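Local coordinates for protein GDNF family receptor alpha-3 (Homo sapiens, PDB 2GH0) that serves as a cell-surface receptor for the neuronal survival factor artemin, whose binding leads to autophosphorylation and activation of the RET receptor, at residues C[118-131]-C[183-195]. Residues are numbered along the deposited sequence; the frame is centred on the assembly and turned at random.
Sequences FQTHCHPMDILGTC and GFFSHNPCLTEAI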
loop_
_atom_site.group_PDB
_atom_site.type_symbol
_atom_site.label_atom_id
_atom_site.label_comp_id
_atom_site.label_asym_id
_atom_site.label_seq_id
_atom_site.Cartn_x
_atom_site.Cartn_y
_atom_site.Cartn_z
ATOM N N PHE C 118 11.161 49.886 -18.976
ATOM C CA PHE C 118 11.884 50.424 -17.811
ATOM C C PHE C 118 12.359 51.876 -18.118
ATOM O O PHE C 118 12.270 52.818 -17.287
ATOM C CB PHE C 118 13.057 49.476 -17.487
ATOM C CG PHE C 118 14.012 50.021 -16.443
ATOM C CD1 PHE C 118 13.582 50.218 -15.131
ATOM C CD2 PHE C 118 15.276 50.340 -16.764
ATOM C CE1 PHE C 118 14.422 50.720 -14.184
ATOM C CE2 PHE C 118 16.144 50.886 -15.794
ATOM C CZ PHE C 118 15.708 51.069 -14.522
ATOM N N GLN C 119 12.853 52.074 -19.332
ATOM C CA GLN C 119 13.233 53.434 -19.782
ATOM C C GLN C 119 12.073 54.423 -19.866
ATOM O O GLN C 119 12.286 55.596 -19.660
ATOM C CB GLN C 119 13.872 53.340 -21.173
ATOM C CG GLN C 119 15.195 52.654 -21.057
ATOM C CD GLN C 119 15.927 52.484 -22.410
ATOM O OE1 GLN C 119 15.329 52.546 -23.519
ATOM N NE2 GLN C 119 17.239 52.248 -22.308
ATOM N N THR C 120 10.880 53.940 -20.206
ATOM C CA THR C 120 9.640 54.719 -20.346
ATOM C C THR C 120 9.104 55.108 -18.958
ATOM O O THR C 120 8.756 56.270 -18.736
ATOM C CB THR C 120 8.588 53.930 -21.109
ATOM O OG1 THR C 120 9.061 53.729 -22.454
ATOM C CG2 THR C 120 7.231 54.660 -21.197
ATOM N N HIS C 121 9.095 54.175 -18.027
ATOM C CA HIS C 121 8.434 54.464 -16.749
ATOM C C HIS C 121 9.378 54.960 -15.663
ATOM O O HIS C 121 8.942 55.728 -14.787
ATOM C CB HIS C 121 7.644 53.260 -16.282
ATOM C CG HIS C 121 6.493 52.922 -17.185
ATOM N ND1 HIS C 121 6.573 51.953 -18.174
ATOM C CD2 HIS C 121 5.269 53.482 -17.309
ATOM C CE1 HIS C 121 5.421 51.893 -18.830
ATOM N NE2 HIS C 121 4.608 52.796 -18.313
ATOM N N CYS C 122 10.646 54.571 -15.745
ATOM C CA CYS C 122 11.599 54.917 -14.708
ATOM C C CYS C 122 12.494 56.062 -15.101
ATOM O O CYS C 122 13.446 56.318 -14.380
ATOM C CB CYS C 122 12.450 53.717 -14.288
ATOM S SG CYS C 122 11.491 52.364 -13.577
ATOM N N HIS C 123 12.155 56.791 -16.175
ATOM C CA HIS C 123 12.985 57.949 -16.556
ATOM C C HIS C 123 12.632 59.137 -15.642
ATOM O O HIS C 123 11.446 59.474 -15.553
ATOM C CB HIS C 123 12.702 58.329 -18.010
ATOM C CG HIS C 123 13.419 59.558 -18.473
ATOM N ND1 HIS C 123 14.789 59.615 -18.620
ATOM C CD2 HIS C 123 12.954 60.774 -18.841
ATOM C CE1 HIS C 123 15.143 60.828 -19.013
ATOM N NE2 HIS C 123 14.047 61.548 -19.171
ATOM N N PRO C 124 13.640 59.764 -14.971
ATOM C CA PRO C 124 13.263 60.934 -14.112
ATOM C C PRO C 124 12.868 62.149 -14.948
ATOM O O PRO C 124 13.577 62.494 -15.892
ATOM C CB PRO C 124 14.540 61.166 -13.251
ATOM C CG PRO C 124 15.687 60.568 -14.060
ATOM C CD PRO C 124 15.073 59.410 -14.850
ATOM N N MET C 125 11.726 62.758 -14.646
ATOM C CA MET C 125 11.238 63.931 -15.356
ATOM C C MET C 125 11.845 65.209 -14.807
ATOM O O MET C 125 11.696 66.246 -15.384
ATOM C CB MET C 125 9.729 64.040 -15.168
ATOM C CG MET C 125 8.944 63.036 -15.992
ATOM S SD MET C 125 9.307 63.048 -17.803
ATOM C CE MET C 125 8.548 64.621 -18.212
ATOM N N ASP C 126 12.445 65.119 -13.625
ATOM C CA ASP C 126 13.148 66.260 -13.044
ATOM C C ASP C 126 14.255 65.727 -12.109
ATOM O O ASP C 126 14.317 64.539 -11.842
ATOM C CB ASP C 126 12.177 67.160 -12.306
ATOM C CG ASP C 126 11.427 66.434 -11.166
ATOM O OD1 ASP C 126 11.982 65.520 -10.521
ATOM O OD2 ASP C 126 10.240 66.801 -10.891
ATOM N N ILE C 127 15.097 66.626 -11.648
ATOM C CA ILE C 127 16.225 66.359 -10.729
ATOM C C ILE C 127 15.804 65.755 -9.396
ATOM O O ILE C 127 16.607 65.059 -8.726
ATOM C CB ILE C 127 17.024 67.689 -10.527
ATOM C CG1 ILE C 127 18.498 67.480 -10.083
ATOM C CG2 ILE C 127 16.336 68.701 -9.599
ATOM C CD1 ILE C 127 19.025 66.214 -10.516
ATOM N N LEU C 128 14.520 65.945 -9.050
ATOM C CA LEU C 128 13.969 65.521 -7.726
ATOM C C LEU C 128 13.668 64.063 -7.659
ATOM O O LEU C 128 13.589 63.434 -6.564
ATOM C CB LEU C 128 12.680 66.301 -7.501
ATOM C CG LEU C 128 12.816 67.702 -6.885
ATOM C CD1 LEU C 128 14.178 68.148 -6.361
ATOM C CD2 LEU C 128 12.021 68.744 -7.539
ATOM N N GLY C 129 13.469 63.492 -8.835
ATOM C CA GLY C 129 13.113 62.097 -8.958
ATOM C C GLY C 129 11.668 61.835 -9.269
ATOM O O GLY C 129 11.209 60.732 -9.087
ATOM N N THR C 130 10.940 62.820 -9.751
ATOM C CA THR C 130 9.614 62.522 -10.261
ATOM C C THR C 130 9.739 61.564 -11.463
ATOM O O THR C 130 10.580 61.821 -12.343
ATOM C CB THR C 130 8.905 63.798 -10.643
ATOM O OG1 THR C 130 8.767 64.573 -9.433
ATOM C CG2 THR C 130 7.536 63.488 -11.188
ATOM N N CYS C 131 8.930 60.493 -11.483
ATOM C CA CYS C 131 9.009 59.495 -12.553
ATOM C C CYS C 131 8.227 59.991 -13.783
ATOM O O CYS C 131 7.224 60.713 -13.650
ATOM C CB CYS C 131 8.420 58.139 -12.072
ATOM S SG CYS C 131 9.462 57.380 -10.729
ATOM N N GLY C 183 24.219 53.876 -15.061
ATOM C CA GLY C 183 23.663 54.872 -14.148
ATOM C C GLY C 183 22.148 54.880 -14.061
ATOM O O GLY C 183 21.583 55.211 -13.057
ATOM N N PHE C 184 21.476 54.573 -15.161
ATOM C CA PHE C 184 20.008 54.494 -15.211
ATOM C C PHE C 184 19.453 53.490 -14.195
ATOM O O PHE C 184 18.328 53.643 -13.719
ATOM C CB PHE C 184 19.537 54.171 -16.661
ATOM C CG PHE C 184 18.143 54.603 -16.936
ATOM C CD1 PHE C 184 17.849 55.917 -17.221
ATOM C CD2 PHE C 184 17.095 53.695 -16.851
ATOM C CE1 PHE C 184 16.527 56.326 -17.464
ATOM C CE2 PHE C 184 15.723 54.103 -17.071
ATOM C CZ PHE C 184 15.471 55.418 -17.374
ATOM N N PHE C 185 20.287 52.541 -13.762
ATOM C CA PHE C 185 19.930 51.598 -12.711
ATOM C C PHE C 185 20.604 51.971 -11.413
ATOM O O PHE C 185 19.969 51.954 -10.359
ATOM C CB PHE C 185 20.444 50.181 -13.078
ATOM C CG PHE C 185 19.703 49.548 -14.209
ATOM C CD1 PHE C 185 20.029 49.859 -15.525
ATOM C CD2 PHE C 185 18.651 48.662 -13.944
ATOM C CE1 PHE C 185 19.357 49.315 -16.598
ATOM C CE2 PHE C 185 17.975 48.086 -14.999
ATOM C CZ PHE C 185 18.321 48.395 -16.323
ATOM N N SER C 186 21.878 52.331 -11.469
ATOM C CA SER C 186 22.616 52.508 -10.240
ATOM C C SER C 186 22.416 53.850 -9.515
ATOM O O SER C 186 22.653 53.918 -8.283
ATOM C CB SER C 186 24.069 52.170 -10.430
ATOM O OG SER C 186 24.685 53.188 -11.209
ATOM N N HIS C 187 22.037 54.912 -10.238
ATOM C CA HIS C 187 21.955 56.268 -9.620
ATOM C C HIS C 187 20.838 56.991 -10.386
ATOM O O HIS C 187 21.118 57.773 -11.252
ATOM C CB HIS C 187 23.260 57.028 -9.756
ATOM C CG HIS C 187 23.356 58.265 -8.899
ATOM N ND1 HIS C 187 24.212 58.318 -7.837
ATOM C CD2 HIS C 187 22.652 59.433 -8.879
ATOM C CE1 HIS C 187 24.111 59.502 -7.239
ATOM N NE2 HIS C 187 23.185 60.215 -7.864
ATOM N N ASN C 188 19.599 56.662 -10.072
ATOM C CA ASN C 188 18.396 57.110 -10.833
ATOM C C ASN C 188 17.429 57.531 -9.736
ATOM O O ASN C 188 16.914 56.666 -9.057
ATOM C CB ASN C 188 17.851 55.902 -11.676
ATOM C CG ASN C 188 16.522 56.211 -12.422
ATOM O OD1 ASN C 188 16.154 55.557 -13.415
ATOM N ND2 ASN C 188 15.815 57.205 -11.936
ATOM N N PRO C 189 17.195 58.854 -9.523
ATOM C CA PRO C 189 16.371 59.276 -8.399
ATOM C C PRO C 189 14.923 58.819 -8.465
ATOM O O PRO C 189 14.295 58.648 -7.427
ATOM C CB PRO C 189 16.465 60.828 -8.475
ATOM C CG PRO C 189 16.648 61.108 -9.934
ATOM C CD PRO C 189 17.707 60.027 -10.275
ATOM N N CYS C 190 14.400 58.607 -9.669
ATOM C CA CYS C 190 12.993 58.153 -9.812
ATOM C C CYS C 190 12.907 56.734 -9.223
ATOM O O CYS C 190 12.025 56.408 -8.393
ATOM C CB CYS C 190 12.558 58.184 -11.320
ATOM S SG CYS C 190 11.240 56.892 -11.691
ATOM N N LEU C 191 13.843 55.879 -9.654
ATOM C CA LEU C 191 13.861 54.502 -9.219
ATOM C C LEU C 191 14.158 54.410 -7.724
ATOM O O LEU C 191 13.528 53.665 -6.974
ATOM C CB LEU C 191 14.883 53.701 -10.050
ATOM C CG LEU C 191 15.069 52.238 -9.555
ATOM C CD1 LEU C 191 13.765 51.534 -9.829
ATOM C CD2 LEU C 191 16.117 51.554 -10.414
ATOM N N THR C 192 15.134 55.204 -7.271
ATOM C CA THR C 192 15.455 55.227 -5.858
ATOM C C THR C 192 14.306 55.649 -4.975
ATOM O O THR C 192 14.068 55.033 -3.937
ATOM C CB THR C 192 16.641 56.170 -5.631
ATOM O OG1 THR C 192 17.736 55.617 -6.370
ATOM C CG2 THR C 192 17.003 56.206 -4.161
ATOM N N GLU C 193 13.584 56.689 -5.375
ATOM C CA GLU C 193 12.484 57.165 -4.598
ATOM C C GLU C 193 11.302 56.185 -4.616
ATOM O O GLU C 193 10.648 56.002 -3.593
ATOM C CB GLU C 193 12.049 58.549 -5.055
ATOM C CG GLU C 193 13.030 59.646 -4.555
ATOM C CD GLU C 193 13.498 59.399 -3.047
ATOM O OE1 GLU C 193 12.639 59.359 -2.106
ATOM O OE2 GLU C 193 14.707 59.136 -2.828
ATOM N N ALA C 194 11.028 55.581 -5.753
ATOM C CA ALA C 194 9.963 54.596 -5.887
ATOM C C ALA C 194 10.229 53.399 -4.979
ATOM O O ALA C 194 9.337 52.903 -4.254
ATOM C CB ALA C 194 9.874 54.132 -7.377
ATOM N N ILE C 195 11.453 52.897 -5.018
ATOM C CA ILE C 195 11.857 51.793 -4.132
ATOM C C ILE C 195 11.765 52.178 -2.652
ATOM O O ILE C 195 11.229 51.433 -1.826
ATOM C CB ILE C 195 13.323 51.193 -4.507
ATOM C CG1 ILE C 195 13.225 50.431 -5.861
ATOM C CG2 ILE C 195 13.789 50.269 -3.396
ATOM C CD1 ILE C 195 14.640 49.915 -6.371
#
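Asp126 OD1 draws in three successive backbone amides, a firm bond from Thr130 N at 3.0 Å and weak ones from Leu128 and Gly129, the glycine that packs against Pro189. OD1 thus gathers the type I turn 126-129 and the amide that follows it, while OD2 takes the Thr130 hydroxyl. With no side chain in the way, Gly129 brings its CA to 3.6 Å from Pro189 CB, and its carbonyl oxygen receives a CA-H...O contact from Cys190 CA at 3.2 Å. Beside this close backbone approach the Cys131-Cys190 disulfide welds the loop to the first turn of helix 189-205, while Pro124 CB rests 3.9 Å from Pro189 CG.

At the other end, Phe118 meets two consecutive phenylalanines. A chi1 of -157° sets Phe184 CG anti to the backbone N and swings the ring across to Phe118, its edge toward the Phe118 face in an offset edge-to-face (T-shaped) pair with planes at 89° and centroids 5.2 Å apart. Phe185 instead makes an offset stack, tilted by 27°, with Phe118 CE2 over one face of Phe185, toward the rim. An alanine in place of Phe185 would probably open a gap beside Leu145 and Leu164 and deprive Phe118 of its stacking partner. Cys122, bonded to Cys138, supplies a second disulfide nearby. The aromatic cluster joins the ends of helices 109-121 and 175-186 within the compact, disulfide-rich helical fold of the second GDNF/GAS1 domain in this chain.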